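Local coordinates for protein saframycin Mx1 synthetase B (Legionella pneumophila subsp. pneumophila, PDB 3KXW) that belongs to the AMP-binding enzymes of the ANL clan and holds 5'-O-[(S)-(dodecanoyloxy)(hydroxy)phosphoryl]adenosine in its ligand pocket, at residues S266-F269 with A270-C274; L542-L545 with K546-P549. All coordinates share one frame; numbering follows the deposited sequence.

Contact 1: residues S266-F269 with A270-C274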
ATOM      1  N   SER A 266      -5.364  -6.418   2.502  1.00 12.44           N
ATOM      2  CA  SER A 266      -4.168  -5.773   3.026  1.00 12.20           C
ATOM      3  C   SER A 266      -2.934  -6.490   2.512  1.00 12.50           C
ATOM      4  O   SER A 266      -3.033  -7.557   1.920  1.00 11.58           O
ATOM      5  CB  SER A 266      -4.156  -5.889   4.558  1.00 11.12           C
ATOM      6  OG  SER A 266      -4.083  -7.266   4.959  1.00 11.94           O
ATOM      7  N   PRO A 267      -1.745  -5.916   2.771  1.00 11.22           N
ATOM      8  CA  PRO A 267      -0.524  -6.712   2.596  1.00 11.65           C
ATOM      9  C   PRO A 267      -0.534  -7.886   3.561  1.00 13.06           C
ATOM     10  O   PRO A 267      -1.229  -7.871   4.577  1.00 12.08           O
ATOM     11  CB  PRO A 267       0.610  -5.733   2.991  1.00 14.30           C
ATOM     12  CG  PRO A 267      -0.006  -4.373   2.893  1.00 14.95           C
ATOM     13  CD  PRO A 267      -1.454  -4.577   3.299  1.00 12.70           C
ATOM     14  N   ASN A 268       0.242  -8.898   3.229  1.00 12.91           N
ATOM     15  CA  ASN A 268       0.292 -10.134   4.007  1.00 13.69           C
ATOM     16  C   ASN A 268       0.500  -9.906   5.514  1.00 12.55           C
ATOM     17  O   ASN A 268      -0.142 -10.550   6.336  1.00 12.62           O
ATOM     18  CB  ASN A 268       1.437 -10.970   3.446  1.00 14.95           C
ATOM     19  CG  ASN A 268       1.495 -12.349   4.044  1.00 14.98           C
ATOM     20  OD1 ASN A 268       0.782 -13.247   3.602  1.00 14.63           O
ATOM     21  ND2 ASN A 268       2.370 -12.535   5.022  1.00 12.87           N
ATOM     22  N   PHE A 269       1.395  -8.990   5.887  1.00 13.54           N
ATOM     23  CA  PHE A 269       1.720  -8.813   7.316  1.00 13.94           C
ATOM     24  C   PHE A 269       0.492  -8.593   8.225  1.00 13.18           C
ATOM     25  O   PHE A 269       0.502  -8.958   9.410  1.00 12.16           O
ATOM     26  CB  PHE A 269       2.696  -7.645   7.513  1.00 14.28           C
ATOM     27  CG  PHE A 269       2.006  -6.324   7.672  1.00 14.31           C
ATOM     28  CD1 PHE A 269       1.596  -5.892   8.922  1.00 13.70           C
ATOM     29  CD2 PHE A 269       1.741  -5.525   6.559  1.00 16.39           C
ATOM     30  CE1 PHE A 269       0.925  -4.694   9.078  1.00 15.18           C
ATOM     31  CE2 PHE A 269       1.073  -4.320   6.716  1.00 18.16           C
ATOM     32  CZ  PHE A 269       0.668  -3.910   7.977  1.00 15.25           C
ATOM     33  N   ALA A 270      -0.555  -7.962   7.692  1.00 12.45           N
ATOM     34  CA  ALA A 270      -1.647  -7.534   8.567  1.00 13.29           C
ATOM     35  C   ALA A 270      -2.461  -8.720   9.103  1.00 12.68           C
ATOM     36  O   ALA A 270      -3.064  -8.643  10.192  1.00 13.47           O
ATOM     37  CB  ALA A 270      -2.552  -6.511   7.851  1.00 11.64           C
ATOM     38  N   TYR A 271      -2.471  -9.821   8.357  1.00 12.57           N
ATOM     39  CA  TYR A 271      -3.127 -11.032   8.829  1.00 11.52           C
ATOM     40  C   TYR A 271      -2.346 -11.618  10.032  1.00 13.47           C
ATOM     41  O   TYR A 271      -2.934 -12.020  11.037  1.00 12.88           O
ATOM     42  CB  TYR A 271      -3.354 -12.034   7.671  1.00 13.72           C
ATOM     43  CG  TYR A 271      -4.288 -11.486   6.586  1.00 12.90           C
ATOM     44  CD1 TYR A 271      -5.652 -11.392   6.803  1.00 11.77           C
ATOM     45  CD2 TYR A 271      -3.788 -11.051   5.367  1.00 11.96           C
ATOM     46  CE1 TYR A 271      -6.517 -10.877   5.836  1.00 11.94           C
ATOM     47  CE2 TYR A 271      -4.633 -10.528   4.387  1.00 13.90           C
ATOM     48  CZ  TYR A 271      -5.994 -10.443   4.629  1.00 12.86           C
ATOM     49  OH  TYR A 271      -6.829  -9.934   3.677  1.00 12.03           O
ATOM     50  N   ASP A 272      -1.023 -11.613   9.945  1.00 13.21           N
ATOM     51  CA  ASP A 272      -0.190 -12.054  11.052  1.00 13.51           C
ATOM     52  C   ASP A 272      -0.373 -11.148  12.241  1.00 13.70           C
ATOM     53  O   ASP A 272      -0.358 -11.593  13.380  1.00 14.74           O
ATOM     54  CB  ASP A 272       1.280 -12.038  10.666  1.00 14.45           C
ATOM     55  CG  ASP A 272       1.657 -13.201   9.776  1.00 15.55           C
ATOM     56  OD1 ASP A 272       1.292 -14.348  10.090  1.00 16.48           O
ATOM     57  OD2 ASP A 272       2.310 -12.948   8.756  1.00 17.25           O
ATOM     58  N   TYR A 273      -0.531  -9.860  11.966  1.00 14.15           N
ATOM     59  CA  TYR A 273      -0.661  -8.870  13.025  1.00 14.80           C
ATOM     60  C   TYR A 273      -1.948  -9.108  13.818  1.00 16.02           C
ATOM     61  O   TYR A 273      -1.951  -8.992  15.048  1.00 14.77           O
ATOM     62  CB  TYR A 273      -0.627  -7.469  12.417  1.00 13.27           C
ATOM     63  CG  TYR A 273      -0.473  -6.343  13.404  1.00 15.95           C
ATOM     64  CD1 TYR A 273       0.740  -6.069  14.026  1.00 17.39           C
ATOM     65  CD2 TYR A 273      -1.547  -5.538  13.695  1.00 16.66           C
ATOM     66  CE1 TYR A 273       0.854  -5.004  14.947  1.00 20.03           C
ATOM     67  CE2 TYR A 273      -1.442  -4.501  14.568  1.00 19.14           C
ATOM     68  CZ  TYR A 273      -0.259  -4.228  15.199  1.00 21.52           C
ATOM     69  OH  TYR A 273      -0.270  -3.147  16.073  1.00 24.11           O
ATOM     70  N   CYS A 274      -3.033  -9.415  13.104  1.00 13.41           N
ATOM     71  CA  CYS A 274      -4.291  -9.825  13.759  1.00 14.93           C
ATOM     72  C   CYS A 274      -4.134 -11.062  14.630  1.00 15.85           C
ATOM     73  O   CYS A 274      -4.586 -11.082  15.773  1.00 16.50           O
ATOM     74  CB  CYS A 274      -5.377 -10.099  12.729  1.00 14.81           C
ATOM     75  SG  CYS A 274      -6.046  -8.616  11.934  1.00 15.05           S
TER

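Contact 2: residues L542-L545 with K546-P549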
ATOM      1  N   LEU A 542      15.356  -7.391  22.193  1.00 19.30           N
ATOM      2  CA  LEU A 542      15.676  -6.515  23.310  1.00 17.42           C
ATOM      3  C   LEU A 542      16.892  -7.113  24.008  1.00 18.36           C
ATOM      4  O   LEU A 542      16.945  -8.318  24.220  1.00 19.64           O
ATOM      5  CB  LEU A 542      14.487  -6.414  24.296  1.00 18.71           C
ATOM      6  CG  LEU A 542      13.145  -5.895  23.738  1.00 19.92           C
ATOM      7  CD1 LEU A 542      12.072  -5.731  24.836  1.00 17.61           C
ATOM      8  CD2 LEU A 542      13.290  -4.576  22.946  1.00 16.07           C
ATOM      9  N   ILE A 543      17.858  -6.268  24.343  1.00 17.26           N
ATOM     10  CA  ILE A 543      19.057  -6.689  25.054  1.00 20.39           C
ATOM     11  C   ILE A 543      19.370  -5.667  26.154  1.00 19.91           C
ATOM     12  O   ILE A 543      18.831  -4.567  26.138  1.00 18.46           O
ATOM     13  CB  ILE A 543      20.240  -6.812  24.080  1.00 19.78           C
ATOM     14  CG1 ILE A 543      20.602  -5.446  23.489  1.00 18.31           C
ATOM     15  CG2 ILE A 543      19.906  -7.832  22.965  1.00 19.96           C
ATOM     16  CD1 ILE A 543      21.925  -5.466  22.763  1.00 23.04           C
ATOM     17  N   PRO A 544      20.252  -6.025  27.104  1.00 23.17           N
ATOM     18  CA  PRO A 544      20.575  -5.123  28.218  1.00 21.45           C
ATOM     19  C   PRO A 544      21.352  -3.882  27.789  1.00 21.37           C
ATOM     20  O   PRO A 544      21.993  -3.859  26.740  1.00 21.16           O
ATOM     21  CB  PRO A 544      21.462  -5.993  29.141  1.00 23.48           C
ATOM     22  CG  PRO A 544      21.177  -7.406  28.748  1.00 24.16           C
ATOM     23  CD  PRO A 544      20.931  -7.327  27.253  1.00 21.55           C
ATOM     24  N   LEU A 545      21.282  -2.850  28.622  1.00 20.67           N
ATOM     25  CA  LEU A 545      22.073  -1.642  28.447  1.00 24.64           C
ATOM     26  C   LEU A 545      23.551  -1.953  28.284  1.00 25.43           C
ATOM     27  O   LEU A 545      24.064  -2.896  28.880  1.00 26.70           O
ATOM     28  CB  LEU A 545      21.911  -0.722  29.658  1.00 23.71           C
ATOM     29  CG  LEU A 545      20.942   0.446  29.606  1.00 24.92           C
ATOM     30  CD1 LEU A 545      21.354   1.475  30.673  1.00 23.46           C
ATOM     31  CD2 LEU A 545      20.898   1.101  28.219  1.00 22.62           C
ATOM     32  N   LYS A 546      24.219  -1.144  27.463  1.00 29.16           N
ATOM     33  CA  LYS A 546      25.662  -1.268  27.221  1.00 32.98           C
ATOM     34  C   LYS A 546      26.056  -2.589  26.541  1.00 32.25           C
ATOM     35  O   LYS A 546      27.234  -2.936  26.471  1.00 34.07           O
ATOM     36  CB  LYS A 546      26.445  -1.052  28.534  1.00 32.15           C
ATOM     37  CG  LYS A 546      27.971  -0.977  28.379  1.00 39.56           C
ATOM     38  CD  LYS A 546      28.441   0.308  27.665  1.00 39.87           C
ATOM     39  CE  LYS A 546      29.954   0.539  27.856  1.00 38.00           C
ATOM     40  NZ  LYS A 546      30.453   1.837  27.270  1.00 41.26           N
ATOM     41  N   ALA A 547      25.080  -3.322  26.020  1.00 28.71           N
ATOM     42  CA  ALA A 547      25.390  -4.606  25.406  1.00 28.91           C
ATOM     43  C   ALA A 547      25.958  -4.421  23.992  1.00 30.84           C
ATOM     44  O   ALA A 547      26.596  -5.320  23.456  1.00 34.38           O
ATOM     45  CB  ALA A 547      24.173  -5.520  25.390  1.00 27.29           C
HETATM   46  N   MSE A 548      25.713  -3.256  23.403  1.00 29.55           N
HETATM   47  CA  MSE A 548      26.343  -2.874  22.137  1.00 30.99           C
HETATM   48  C   MSE A 548      27.601  -2.052  22.383  1.00 34.21           C
HETATM   49  O   MSE A 548      27.575  -1.074  23.131  1.00 32.93           O
HETATM   50  CB  MSE A 548      25.381  -2.048  21.290  1.00 30.92           C
HETATM   51  CG  MSE A 548      24.069  -2.753  20.991  1.00 29.46           C
HETATM   52 SE   MSE A 548      22.875  -1.639  19.883  1.00 36.73          SE
HETATM   53  CE  MSE A 548      21.296  -2.806  19.931  1.00 22.28           C
ATOM     54  N   PRO A 549      28.705  -2.418  21.719  1.00 35.03           N
ATOM     55  CA  PRO A 549      29.983  -1.757  22.000  1.00 35.55           C
ATOM     56  C   PRO A 549      29.927  -0.255  21.715  1.00 36.55           C
ATOM     57  O   PRO A 549      29.197   0.178  20.815  1.00 34.23           O
ATOM     58  CB  PRO A 549      30.966  -2.463  21.048  1.00 37.89           C
ATOM     59  CG  PRO A 549      30.296  -3.762  20.683  1.00 37.64           C
ATOM     60  CD  PRO A 549      28.821  -3.444  20.669  1.00 36.32           C
TER

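Contact 1: residues S266-F269 with A270-C274
Between Pro-267 and Tyr-273 the backbone winds from an extended strand end into a helix: Ala-270 N bonds to Pro-267 O (3.2 Å) and Tyr-271 N to Asn-268 O, both three residues back, before Tyr-273 N reaches Phe-269 O at 2.9 Å in the longer, four-residue spacing. Pro-267 O is gripped twice. Ser-266 OG donates to it at 2.9 Å from the face of the carbonyl plane opposite to that used by Ala-270 N, which fixes the serine hydroxyl beside the new helix. There OG also lies 3.4 Å from Ala-270 CB and equally close to Tyr-271 CE2, meeting the tyrosine ring obliquely. Phe-269 folds back over its successor: with CG held between the backbone N and the carbonyl carbon (chi1 88°), the ring lies across the Ala-270 peptide nitrogen, and Ala-270 CB sits under the same ring as a CH-pi partner, 4.1 Å from the ring centroid and only 11° off its normal. Tyr-273 CB approaches this ring more loosely, one helical turn on. On another side of the helix start, Asn-268 ND2 and Asp-272 OD2 come within 3.8 Å, too far to bond, with amide and carboxylate planes 73° apart; both atoms instead share Thr-305 OG1 as a hydrogen-bond partner. Asn-268 OD1 accepts from Arg-302 N and Asn-296 ND2, while Tyr-271 OH bonds to Phe-295 O, so the polar ends of this buried turn are tied to the next strand and to what follows it. This is the strand-to-helix bend of a beta-alpha-beta unit, in which helix 269-277 leads from strand 263-266 toward its parallel neighbour 293-296 in the AMP-binding domain, with the side chain of Pro-267 about 7 Å from the bound 5'-O-[(S)-(dodecanoyloxy)(hydroxy)phosphoryl]adenosine.

Contact 2: residues L542-L545 with K546-P549
A type II beta turn from Pro-544 to Ala-547 follows strand 539-544 and swings the chain toward helix 554-567. Its closing bond runs from Ala-547 N to Pro-544 O, 3.2 Å long and bent to 137° at the hydrogen. Ala-547 CB comes close to the same oxygen, 3.1 Å from Pro-544 O, so that nitrogen and methyl group together crowd round one carbonyl. At the third position of the turn Lys-546 takes a positive phi of 64°, which brings its CB to 3.0 Å from Leu-545 O; the rest of the lysine chain leads away from the turn, and both Lys-546 and Leu-545 are exposed. Beneath the turn the contact is apolar and rests on Ile-543. With CG1 set between its backbone N and carbonyl carbon (chi1 65°) and the chain extended beyond, CD1 is thrust across the mouth of the turn. It presses on Ala-547 CB at 3.5 Å, tighter than ordinary van der Waals contact, and touches Met-548 CG at 3.9 Å. Met-548, present as selenomethionine, runs straight beyond CG and crosses the isoleucine at about a right angle, so that its terminal CE also reaches Ile-543 CD1. Pro-544 adds its ring atom CD, 4.2 Å from Ala-547 CB. Just before the turn, Ile-543 is bonded through its backbone to Cys-506 and Val-508 of the parallel strand 499-508, whose Glu-507 accepts the Met-548 amide through OE2. The selenomethionine side chain touches Met-505 of that strand and Arg-557 and Cys-561 of helix 554-567, while Pro-544 leans on Pro-571 and Val-573 ahead of strand 574-577.

Overall arrangement
Contact 1 precedes contact 2 by some 270 residues, and the two belong to different parts of the protein, 266-274 to the AMP-binding enzyme region and 542-549 to the C-terminal one. Their centres lie 30 Å apart and their nearest atoms about 15 Å, so they do not touch. Nor do they share a sheet: one follows the edge strand 263-266 of a five-stranded mixed sheet, the other an inner strand, 539-544, of a four-stranded mixed sheet. Helix 515-533 lies beside both stretches: its Phe-526 meets the ring of Tyr-273, and its Leu-521 and Phe-522 touch Leu-542 at the start of 542-549. Contact 1 therefore lies near the ligand and the meeting of the two parts, contact 2 at the periphery.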